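Local coordinates for glucose-resistance amylase regulator (Weissella paramesenteroides ATCC 33313, PDB 4RK7), which probably regulates transcription by binding operator DNA as a LacI-family repressor, and holds a glucose and a fructose unit in the cleft of its sugar-binding core, at residues A[73-78]-A[97-102]; A[168-173]-A[194-199]; A[234-239]-A[275-280]. One frame throughout, in Å; residues are numbered along the deposited sequence. Where two conformers were deposited one is given.

Interaction 1 (A[73-78]-A[97-102]); sequences LSLDIP and ALLSEQ. With FRU (beta-D-fructofuranose), chain C.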
loop_
_atom_site.group_PDB
_atom_site.type_symbol
_atom_site.label_atom_id
_atom_site.label_comp_id
_atom_site.label_asym_id
_atom_site.label_seq_id
_atom_site.Cartn_x
_atom_site.Cartn_y
_atom_site.Cartn_z
ATOM N N LEU A 73 11.309 -1.310 12.045
ATOM C CA LEU A 73 11.145 -1.864 10.725
ATOM C C LEU A 73 12.053 -1.176 9.702
ATOM O O LEU A 73 11.998 -1.522 8.533
ATOM C CB LEU A 73 9.676 -1.718 10.287
ATOM C CG LEU A 73 8.671 -2.771 10.753
ATOM C CD1 LEU A 73 8.580 -2.830 12.271
ATOM C CD2 LEU A 73 7.311 -2.466 10.135
ATOM N N SER A 74 12.887 -0.228 10.143
ATOM C CA SER A 74 13.693 0.633 9.242
ATOM C C SER A 74 15.181 0.465 9.516
ATOM O O SER A 74 15.590 0.397 10.676
ATOM C CB SER A 74 13.311 2.108 9.461
ATOM O OG SER A 74 14.212 2.997 8.808
ATOM N N LEU A 75 16.003 0.433 8.469
ATOM C CA LEU A 75 17.460 0.359 8.683
ATOM C C LEU A 75 18.085 1.726 8.981
ATOM O O LEU A 75 19.250 1.802 9.362
ATOM C CB LEU A 75 18.171 -0.346 7.519
ATOM C CG LEU A 75 18.392 -1.855 7.718
ATOM C CD1 LEU A 75 18.988 -2.478 6.468
ATOM C CD2 LEU A 75 19.290 -2.138 8.916
ATOM N N ASP A 76 17.304 2.793 8.853
ATOM C CA ASP A 76 17.807 4.155 9.038
ATOM C C ASP A 76 17.726 4.639 10.480
ATOM O O ASP A 76 17.924 5.831 10.742
ATOM C CB ASP A 76 17.066 5.131 8.112
ATOM C CG ASP A 76 17.455 4.961 6.655
ATOM O OD1 ASP A 76 18.552 4.425 6.380
ATOM O OD2 ASP A 76 16.664 5.372 5.782
ATOM N N ILE A 77 17.491 3.723 11.420
ATOM C CA ILE A 77 17.375 4.096 12.822
ATOM C C ILE A 77 18.767 4.472 13.339
ATOM O O ILE A 77 19.695 3.664 13.235
ATOM C CB ILE A 77 16.860 2.934 13.699
ATOM C CG1 ILE A 77 15.575 2.329 13.124
ATOM C CG2 ILE A 77 16.639 3.411 15.128
ATOM C CD1 ILE A 77 14.399 3.265 13.135
ATOM N N PRO A 78 18.898 5.668 13.907
ATOM C CA PRO A 78 20.185 6.045 14.479
ATOM C C PRO A 78 20.518 5.210 15.717
ATOM O O PRO A 78 19.636 4.864 16.499
ATOM C CB PRO A 78 19.986 7.513 14.832
ATOM C CG PRO A 78 18.526 7.671 15.034
ATOM C CD PRO A 78 17.905 6.747 14.036
ATOM N N ALA A 97 15.164 -7.138 9.454
ATOM C CA ALA A 97 16.500 -6.582 9.324
ATOM C C ALA A 97 17.221 -6.742 10.647
ATOM O O ALA A 97 16.598 -6.743 11.697
ATOM C CB ALA A 97 16.416 -5.119 8.936
ATOM N N LEU A 98 18.536 -6.898 10.563
ATOM C CA LEU A 98 19.393 -7.042 11.725
ATOM C C LEU A 98 20.042 -5.674 11.942
ATOM O O LEU A 98 21.006 -5.311 11.293
ATOM C CB LEU A 98 20.424 -8.140 11.473
ATOM C CG LEU A 98 19.837 -9.473 10.965
ATOM C CD1 LEU A 98 20.893 -10.495 10.566
ATOM C CD2 LEU A 98 18.917 -10.049 12.026
ATOM N N LEU A 99 19.441 -4.909 12.828
ATOM C CA LEU A 99 19.771 -3.509 13.033
ATOM C C LEU A 99 20.968 -3.297 13.967
ATOM O O LEU A 99 21.804 -2.446 13.719
ATOM C CB LEU A 99 18.540 -2.825 13.593
ATOM C CG LEU A 99 18.561 -1.356 13.911
ATOM C CD1 LEU A 99 19.136 -0.499 12.787
ATOM C CD2 LEU A 99 17.126 -0.959 14.230
ATOM N N SER A 100 21.024 -4.048 15.057
ATOM C CA SER A 100 22.122 -3.916 16.011
ATOM C C SER A 100 22.348 -5.218 16.717
ATOM O O SER A 100 21.411 -5.940 17.048
ATOM C CB SER A 100 21.870 -2.807 17.038
ATOM O OG SER A 100 22.699 -2.981 18.187
ATOM N N GLU A 101 23.624 -5.508 16.947
ATOM C CA GLU A 101 24.054 -6.657 17.732
ATOM C C GLU A 101 23.522 -6.685 19.174
ATOM O O GLU A 101 23.517 -7.737 19.842
ATOM C CB GLU A 101 25.601 -6.678 17.733
ATOM C CG GLU A 101 26.287 -5.521 18.485
ATOM C CD GLU A 101 26.263 -4.150 17.794
ATOM O OE1 GLU A 101 26.618 -3.153 18.456
ATOM O OE2 GLU A 101 25.904 -4.036 16.602
ATOM N N GLN A 102 23.067 -5.532 19.646
ATOM C CA GLN A 102 22.529 -5.386 20.983
ATOM C C GLN A 102 21.111 -5.892 21.140
ATOM O O GLN A 102 20.646 -6.045 22.261
ATOM C CB GLN A 102 22.495 -3.912 21.394
ATOM C CG GLN A 102 23.840 -3.209 21.407
ATOM C CD GLN A 102 23.666 -1.714 21.369
ATOM O OE1 GLN A 102 23.154 -1.179 20.398
ATOM N NE2 GLN A 102 24.070 -1.036 22.429
HETATM C C1 FRU C . 14.342 -1.769 3.008
HETATM C C2 FRU C . 15.059 -3.122 3.042
HETATM C C3 FRU C . 16.001 -3.366 4.217
HETATM C C4 FRU C . 16.863 -4.502 3.676
HETATM C C5 FRU C . 16.984 -4.170 2.185
HETATM C C6 FRU C . 16.920 -5.401 1.280
HETATM O O1 FRU C . 15.321 -0.736 2.968
HETATM O O2 FRU C . 14.174 -4.257 2.986
HETATM O O3 FRU C . 15.259 -3.687 5.402
HETATM O O4 FRU C . 18.167 -4.634 4.274
HETATM O O5 FRU C . 15.909 -3.248 1.915
HETATM O O6 FRU C . 17.174 -5.047 -0.090
#
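L75 and L99 face each other across two loops, and their isobutyl branches, with A97 and I77 on their flanks, make up an apolar contact. The two branches of L75 part company. CD1 turns to the fructose, where it lies 3.2 Å from O4 of that sugar, while CD2 stays with the protein, 4.2 Å from CD1 of L99. At the fork itself, CG of L75 rests against CB of A97 at 4.0 Å, and the same methyl of A97 lies 4.0 Å from O3 of the fructose. L75 and A97 thus share a protein contact and a sugar contact.

L99 reaches inward because its CG is anti to the backbone N (chi1 -180°), which carries both methyls toward the 73-78 loop. CD1 of L99 comes within 4.1 Å of the carbonyl O of L75, and CD2 packs on I77, 3.8 Å from its CG1. The two side chains cross at about a right angle, I77 presenting its CB-CG1 bond to one methyl of L99. Both residues also touch I82 of helix 79-87 and M72 of strand 69-72, so this end of the contact is continuous with the core of the subdomain.

L75 lies within an ST turn, in which OG of S74 accepts the N-H of D76 at 3.1 Å. Both loops follow the C-terminal ends of parallel strands, 69-72 and 91-95, the usual place for ligand-binding loops in the periplasmic-binding-protein fold of LacI-type regulators, and here L75 and A97 give the cleft an apolar patch beside the fructose.

Interaction 2 (A[168-173]-A[194-199]); sequences NDHSYE and IATADM. With FRU (beta-D-fructofuranose), chain C; GLC (alpha-D-glucopyranose), chain B.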
loop_
_atom_site.group_PDB
_atom_site.type_symbol
_atom_site.label_atom_id
_atom_site.label_comp_id
_atom_site.label_asym_id
_atom_site.label_seq_id
_atom_site.Cartn_x
_atom_site.Cartn_y
_atom_site.Cartn_z
ATOM N N ASN A 168 19.128 1.469 -7.128
ATOM C CA ASN A 168 19.320 2.008 -5.792
ATOM C C ASN A 168 18.157 1.874 -4.837
ATOM O O ASN A 168 18.255 2.318 -3.694
ATOM C CB ASN A 168 19.638 3.495 -5.891
ATOM C CG ASN A 168 20.915 3.747 -6.639
ATOM O OD1 ASN A 168 21.906 3.063 -6.409
ATOM N ND2 ASN A 168 20.896 4.703 -7.559
ATOM N N ASP A 169 17.041 1.318 -5.291
ATOM C CA ASP A 169 15.888 1.216 -4.404
ATOM C C ASP A 169 14.914 0.172 -4.934
ATOM O O ASP A 169 15.153 -0.420 -5.985
ATOM C CB ASP A 169 15.228 2.584 -4.196
ATOM C CG ASP A 169 14.641 3.167 -5.464
ATOM O OD1 ASP A 169 14.082 2.433 -6.304
ATOM O OD2 ASP A 169 14.709 4.398 -5.604
ATOM N N HIS A 170 13.814 -0.013 -4.194
ATOM C CA HIS A 170 12.852 -1.074 -4.475
ATOM C C HIS A 170 11.653 -0.592 -5.311
ATOM O O HIS A 170 10.590 -1.213 -5.268
ATOM C CB HIS A 170 12.297 -1.630 -3.145
ATOM C CG HIS A 170 13.310 -2.307 -2.281
ATOM N ND1 HIS A 170 13.962 -3.462 -2.658
ATOM C CD2 HIS A 170 13.736 -2.030 -1.022
ATOM C CE1 HIS A 170 14.777 -3.844 -1.694
ATOM N NE2 HIS A 170 14.650 -2.995 -0.682
ATOM N N SER A 171 11.809 0.487 -6.077
ATOM C CA SER A 171 10.661 1.108 -6.731
ATOM C C SER A 171 10.329 0.505 -8.078
ATOM O O SER A 171 11.172 -0.089 -8.740
ATOM C CB SER A 171 10.901 2.625 -6.889
ATOM O OG SER A 171 11.819 2.922 -7.926
ATOM N N TYR A 172 9.080 0.706 -8.490
ATOM C CA TYR A 172 8.645 0.412 -9.836
ATOM C C TYR A 172 9.570 1.044 -10.877
ATOM O O TYR A 172 9.908 0.420 -11.868
ATOM C CB TYR A 172 7.229 0.947 -10.017
ATOM C CG TYR A 172 6.689 0.881 -11.423
ATOM C CD1 TYR A 172 6.053 -0.256 -11.887
ATOM C CD2 TYR A 172 6.788 1.967 -12.278
ATOM C CE1 TYR A 172 5.535 -0.313 -13.167
ATOM C CE2 TYR A 172 6.283 1.926 -13.557
ATOM C CZ TYR A 172 5.645 0.784 -14.003
ATOM O OH TYR A 172 5.145 0.755 -15.272
ATOM N N GLU A 173 9.911 2.316 -10.674
ATOM C CA GLU A 173 10.711 3.055 -11.632
ATOM C C GLU A 173 12.094 2.417 -11.815
ATOM O O GLU A 173 12.620 2.371 -12.927
ATOM C CB GLU A 173 10.872 4.518 -11.177
ATOM C CG GLU A 173 9.595 5.365 -11.295
ATOM C CD GLU A 173 8.532 5.123 -10.205
ATOM O OE1 GLU A 173 8.794 4.443 -9.166
ATOM O OE2 GLU A 173 7.397 5.633 -10.395
ATOM N N ILE A 194 16.379 -11.056 -10.905
ATOM C CA ILE A 194 15.864 -11.187 -9.560
ATOM C C ILE A 194 15.532 -9.782 -9.089
ATOM O O ILE A 194 16.409 -8.929 -8.959
ATOM C CB ILE A 194 16.887 -11.848 -8.621
ATOM C CG1 ILE A 194 17.288 -13.228 -9.141
ATOM C CG2 ILE A 194 16.298 -11.946 -7.234
ATOM C CD1 ILE A 194 18.407 -13.895 -8.381
ATOM N N ALA A 195 14.257 -9.525 -8.829
ATOM C CA ALA A 195 13.802 -8.206 -8.421
ATOM C C ALA A 195 13.755 -8.141 -6.901
ATOM O O ALA A 195 13.145 -9.013 -6.273
ATOM C CB ALA A 195 12.411 -7.965 -9.002
ATOM N N THR A 196 14.364 -7.124 -6.291
ATOM C CA THR A 196 14.463 -7.086 -4.824
ATOM C C THR A 196 13.154 -6.770 -4.099
ATOM O O THR A 196 13.078 -6.897 -2.881
ATOM C CB THR A 196 15.548 -6.096 -4.330
ATOM O OG1 THR A 196 15.192 -4.755 -4.688
ATOM C CG2 THR A 196 16.874 -6.448 -4.906
ATOM N N ALA A 197 12.135 -6.350 -4.839
ATOM C CA ALA A 197 10.769 -6.180 -4.309
ATOM C C ALA A 197 9.766 -6.417 -5.435
ATOM O O ALA A 197 10.125 -6.356 -6.621
ATOM C CB ALA A 197 10.596 -4.800 -3.730
ATOM N N ASP A 198 8.518 -6.717 -5.079
ATOM C CA ASP A 198 7.493 -7.035 -6.071
ATOM C C ASP A 198 7.305 -5.922 -7.143
ATOM O O ASP A 198 7.177 -6.206 -8.338
ATOM C CB ASP A 198 6.151 -7.292 -5.393
ATOM C CG ASP A 198 6.202 -8.444 -4.371
ATOM O OD1 ASP A 198 7.001 -9.414 -4.538
ATOM O OD2 ASP A 198 5.388 -8.346 -3.432
HETATM N N MSE A 199 7.295 -4.665 -6.702
HETATM C CA MSE A 199 7.046 -3.534 -7.616
HETATM C C MSE A 199 8.175 -3.429 -8.631
HETATM O O MSE A 199 7.948 -3.036 -9.762
HETATM C CB MSE A 199 6.900 -2.201 -6.874
HETATM C CG MSE A 199 5.481 -1.987 -6.408
HETATM SE SE MSE A 199 4.389 -1.665 -8.010
HETATM C CE MSE A 199 2.800 -1.278 -6.914
HETATM C C1 FRU C . 14.342 -1.769 3.008
HETATM C C2 FRU C . 15.059 -3.122 3.042
HETATM C C3 FRU C . 16.001 -3.366 4.217
HETATM C C4 FRU C . 16.863 -4.502 3.676
HETATM C C5 FRU C . 16.984 -4.170 2.185
HETATM C C6 FRU C . 16.920 -5.401 1.280
HETATM O O1 FRU C . 15.321 -0.736 2.968
HETATM O O2 FRU C . 14.174 -4.257 2.986
HETATM O O3 FRU C . 15.259 -3.687 5.402
HETATM O O4 FRU C . 18.167 -4.634 4.274
HETATM O O5 FRU C . 15.909 -3.248 1.915
HETATM O O6 FRU C . 17.174 -5.047 -0.090
HETATM C C1 GLC B . 12.797 -4.121 3.339
HETATM C C2 GLC B . 12.455 -5.393 4.103
HETATM C C3 GLC B . 12.599 -6.597 3.192
HETATM C C4 GLC B . 11.745 -6.391 1.935
HETATM C C5 GLC B . 12.159 -5.110 1.215
HETATM C C6 GLC B . 11.303 -4.808 -0.031
HETATM O O2 GLC B . 13.354 -5.520 5.214
HETATM O O3 GLC B . 12.234 -7.821 3.879
HETATM O O4 GLC B . 11.934 -7.486 1.060
HETATM O O5 GLC B . 12.051 -4.027 2.108
HETATM O O6 GLC B . 9.927 -4.707 0.328
#
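Hydrogen bonds at both ring nitrogens fix H170 between T196 and the sugar. On the protein side, ND1 of H170 and OG1 of T196 lie 2.7 Å apart; either atom could be the donor. The T196 torsion (chi1 65°) places OG1 at the ring edge, with the two side chains crossing at about a right angle, and OG1 also accepts the N-H of D134. On the ligand side, NE2 of H170 donates to O5 of the fructose at 2.9 Å, almost straight at 174°.

Among the apolar contacts, C6 of the glucose lies 3.7 Å above the ring plane of H170, over its centre, and CB of A197 touches both this carbon and, at 3.6 Å, CB of H170. Farther from the sugar, CB of Y172 meets SE of M199, a selenomethionine, at 4.3 Å. A separate CA-H...O contact runs from CA of Y172 to O of M199 (3.5 Å). OH of Y172 is hydrogen-bonded to ND2 of N206, and the Y172 side chain packs on I232 of the second subunit.

OD1 of D169 accepts the N-H of S171, an Asx turn, and also the hydroxyl of S171, both from one face of the carboxylate. With NE2 donating to a ring oxygen and ND1 paired with a hydroxyl, the imidazole is held against rotation, and T196 positions the sugar-binding H170 from the second shell.

Interaction 3 (A[234-239]-A[275-280]); sequences RPKLTT and IQRDSV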
loop_
_atom_site.group_PDB
_atom_site.type_symbol
_atom_site.label_atom_id
_atom_site.label_comp_id
_atom_site.label_asym_id
_atom_site.label_seq_id
_atom_site.Cartn_x
_atom_site.Cartn_y
_atom_site.Cartn_z
ATOM N N ARG A 234 0.576 -9.443 -14.797
ATOM C CA ARG A 234 0.350 -10.380 -15.898
ATOM C C ARG A 234 1.572 -10.331 -16.794
ATOM O O ARG A 234 1.817 -9.290 -17.440
ATOM C CB ARG A 234 -0.920 -10.010 -16.686
ATOM C CG ARG A 234 -2.231 -10.232 -15.942
ATOM C CD ARG A 234 -2.514 -11.730 -15.743
ATOM N NE ARG A 234 -3.785 -12.008 -15.066
ATOM C CZ ARG A 234 -3.990 -11.972 -13.749
ATOM N NH1 ARG A 234 -3.020 -11.633 -12.894
ATOM N NH2 ARG A 234 -5.196 -12.267 -13.276
ATOM N N PRO A 235 2.359 -11.407 -16.874
ATOM C CA PRO A 235 2.157 -12.697 -16.201
ATOM C C PRO A 235 2.260 -12.610 -14.689
ATOM O O PRO A 235 2.985 -11.752 -14.155
ATOM C CB PRO A 235 3.343 -13.527 -16.707
ATOM C CG PRO A 235 4.419 -12.509 -16.944
ATOM C CD PRO A 235 3.685 -11.328 -17.516
ATOM N N LYS A 236 1.549 -13.487 -13.981
ATOM C CA LYS A 236 1.690 -13.558 -12.531
ATOM C C LYS A 236 3.162 -13.863 -12.202
ATOM O O LYS A 236 3.794 -14.667 -12.884
ATOM C CB LYS A 236 0.779 -14.644 -11.944
ATOM C CG LYS A 236 -0.716 -14.340 -11.998
ATOM C CD LYS A 236 -1.568 -15.553 -11.625
ATOM C CE LYS A 236 -3.039 -15.190 -11.418
ATOM N NZ LYS A 236 -3.393 -14.685 -10.051
ATOM N N LEU A 237 3.686 -13.207 -11.169
ATOM C CA LEU A 237 5.108 -13.271 -10.822
ATOM C C LEU A 237 5.454 -14.394 -9.861
ATOM O O LEU A 237 4.861 -14.539 -8.774
ATOM C CB LEU A 237 5.572 -11.949 -10.221
ATOM C CG LEU A 237 5.735 -10.804 -11.220
ATOM C CD1 LEU A 237 5.591 -9.474 -10.494
ATOM C CD2 LEU A 237 7.082 -10.888 -11.963
ATOM N N THR A 238 6.423 -15.168 -10.293
ATOM C CA THR A 238 7.135 -16.107 -9.434
ATOM C C THR A 238 7.839 -15.281 -8.369
ATOM O O THR A 238 8.418 -14.205 -8.650
ATOM C CB THR A 238 8.081 -16.954 -10.285
ATOM O OG1 THR A 238 7.288 -17.746 -11.190
ATOM C CG2 THR A 238 8.940 -17.880 -9.449
ATOM N N THR A 239 7.771 -15.753 -7.130
ATOM C CA THR A 239 8.148 -14.916 -6.002
ATOM C C THR A 239 8.599 -15.742 -4.792
ATOM O O THR A 239 8.122 -16.854 -4.583
ATOM C CB THR A 239 6.974 -13.984 -5.625
ATOM O OG1 THR A 239 7.415 -12.977 -4.719
ATOM C CG2 THR A 239 5.769 -14.707 -5.047
ATOM N N ILE A 275 7.156 -19.444 -4.607
ATOM C CA ILE A 275 5.931 -19.743 -5.276
ATOM C C ILE A 275 6.143 -19.589 -6.759
ATOM O O ILE A 275 6.494 -18.501 -7.263
ATOM C CB ILE A 275 4.795 -18.842 -4.783
ATOM C CG1 ILE A 275 4.640 -18.977 -3.274
ATOM C CG2 ILE A 275 3.512 -19.166 -5.531
ATOM C CD1 ILE A 275 3.615 -18.058 -2.698
ATOM N N GLN A 276 5.935 -20.686 -7.475
ATOM C CA GLN A 276 6.151 -20.688 -8.892
ATOM C C GLN A 276 4.879 -20.270 -9.585
ATOM O O GLN A 276 3.832 -20.884 -9.386
ATOM C CB GLN A 276 6.569 -22.092 -9.313
ATOM C CG GLN A 276 6.872 -22.304 -10.758
ATOM C CD GLN A 276 6.849 -23.772 -11.023
ATOM O OE1 GLN A 276 7.619 -24.514 -10.423
ATOM N NE2 GLN A 276 5.913 -24.214 -11.837
ATOM N N ARG A 277 4.964 -19.199 -10.370
ATOM C CA ARG A 277 3.806 -18.748 -11.153
ATOM C C ARG A 277 4.187 -18.747 -12.635
ATOM O O ARG A 277 4.569 -19.783 -13.156
ATOM C CB ARG A 277 3.276 -17.410 -10.626
ATOM C CG ARG A 277 2.920 -17.440 -9.142
ATOM C CD ARG A 277 1.802 -16.484 -8.794
ATOM N NE ARG A 277 1.352 -16.537 -7.389
ATOM C CZ ARG A 277 1.734 -15.690 -6.442
ATOM N NH1 ARG A 277 2.639 -14.756 -6.686
ATOM N NH2 ARG A 277 1.226 -15.790 -5.224
ATOM N N ASP A 278 4.104 -17.614 -13.325
ATOM C CA ASP A 278 4.142 -17.607 -14.790
ATOM C C ASP A 278 5.269 -16.793 -15.405
ATOM O O ASP A 278 5.304 -16.607 -16.612
ATOM C CB ASP A 278 2.774 -17.117 -15.314
ATOM C CG ASP A 278 1.636 -18.033 -14.881
ATOM O OD1 ASP A 278 1.835 -19.259 -14.895
ATOM O OD2 ASP A 278 0.559 -17.531 -14.510
ATOM N N SER A 279 6.236 -16.377 -14.601
ATOM C CA SER A 279 7.229 -15.404 -15.058
ATOM C C SER A 279 8.620 -15.977 -15.275
ATOM O O SER A 279 9.558 -15.212 -15.442
ATOM C CB SER A 279 7.299 -14.192 -14.098
ATOM O OG SER A 279 7.742 -14.557 -12.798
ATOM N N VAL A 280 8.755 -17.308 -15.293
ATOM C CA VAL A 280 10.061 -17.937 -15.538
ATOM C C VAL A 280 9.984 -18.974 -16.642
ATOM O O VAL A 280 9.111 -19.830 -16.638
ATOM C CB VAL A 280 10.616 -18.590 -14.235
ATOM C CG1 VAL A 280 11.981 -19.213 -14.467
ATOM C CG2 VAL A 280 10.676 -17.542 -13.124
HETATM O O HOH W 1 -0.255 -15.227 -15.446
#
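R277 runs along the backbone of 236-239, and its side chain can be followed atom by atom. Its CB lies 3.6 Å from O of K236. CG and CD then pass O of L237, and CD also meets CB of K236 at 3.8 Å. Extended from CG to NE, the chain turns at the last torsion (chi4 99°), and NH1 donates to O of L237 at 3.1 Å, nearly along the C=O axis (162°). At the tip, NH1 also touches CG2 of T239, and CG2 of I275, from the same segment as R277, sits 3.7 Å above the guanidinium plane, off its centre. A second bond from NH1 goes to OG1 of T230.

Around this arm the segments are knit by shorter links. OG1 of T238 accepts N of R277 at 2.9 Å, and the N of T238 donates to OG of S279, also at 2.9 Å. N of D278 reaches O of K236 from above the carbonyl plane, and a water joins N of K236 to OD2 of D278.

P235, after a cis peptide bond, and L237 pack on I205 of helix 198-210, while V280 packs on helix 110-123. Strand 267-275 ends against strand 238-241 at T239 and I275, an antiparallel hydrogen-bonded pair; beyond it, OG of S279 bonds to O of I221 in strand 220-223, and R277 touches E231 of helix 229-232.

Overall arrangement
The three contacts follow one another along the chain in the order 1, 2, 3. Interactions 1 and 2 approach the sugar from the two lobes: their centres are 21 Å apart and their nearest atoms about 8 Å, yet both touch the fructose, which bridges them across the cleft. Interaction 3 lies in the same lobe as interaction 2, farther from the sugar, with centres 15 Å apart; D198 packs on T239 and L237, and both contacts reach the same sheet. From interaction 1 it is 31 Å away, centre to centre. The lobe that binds the fructose through H170 also meets the second subunit, through Y172 and M199 in interaction 2 and R234 in interaction 3.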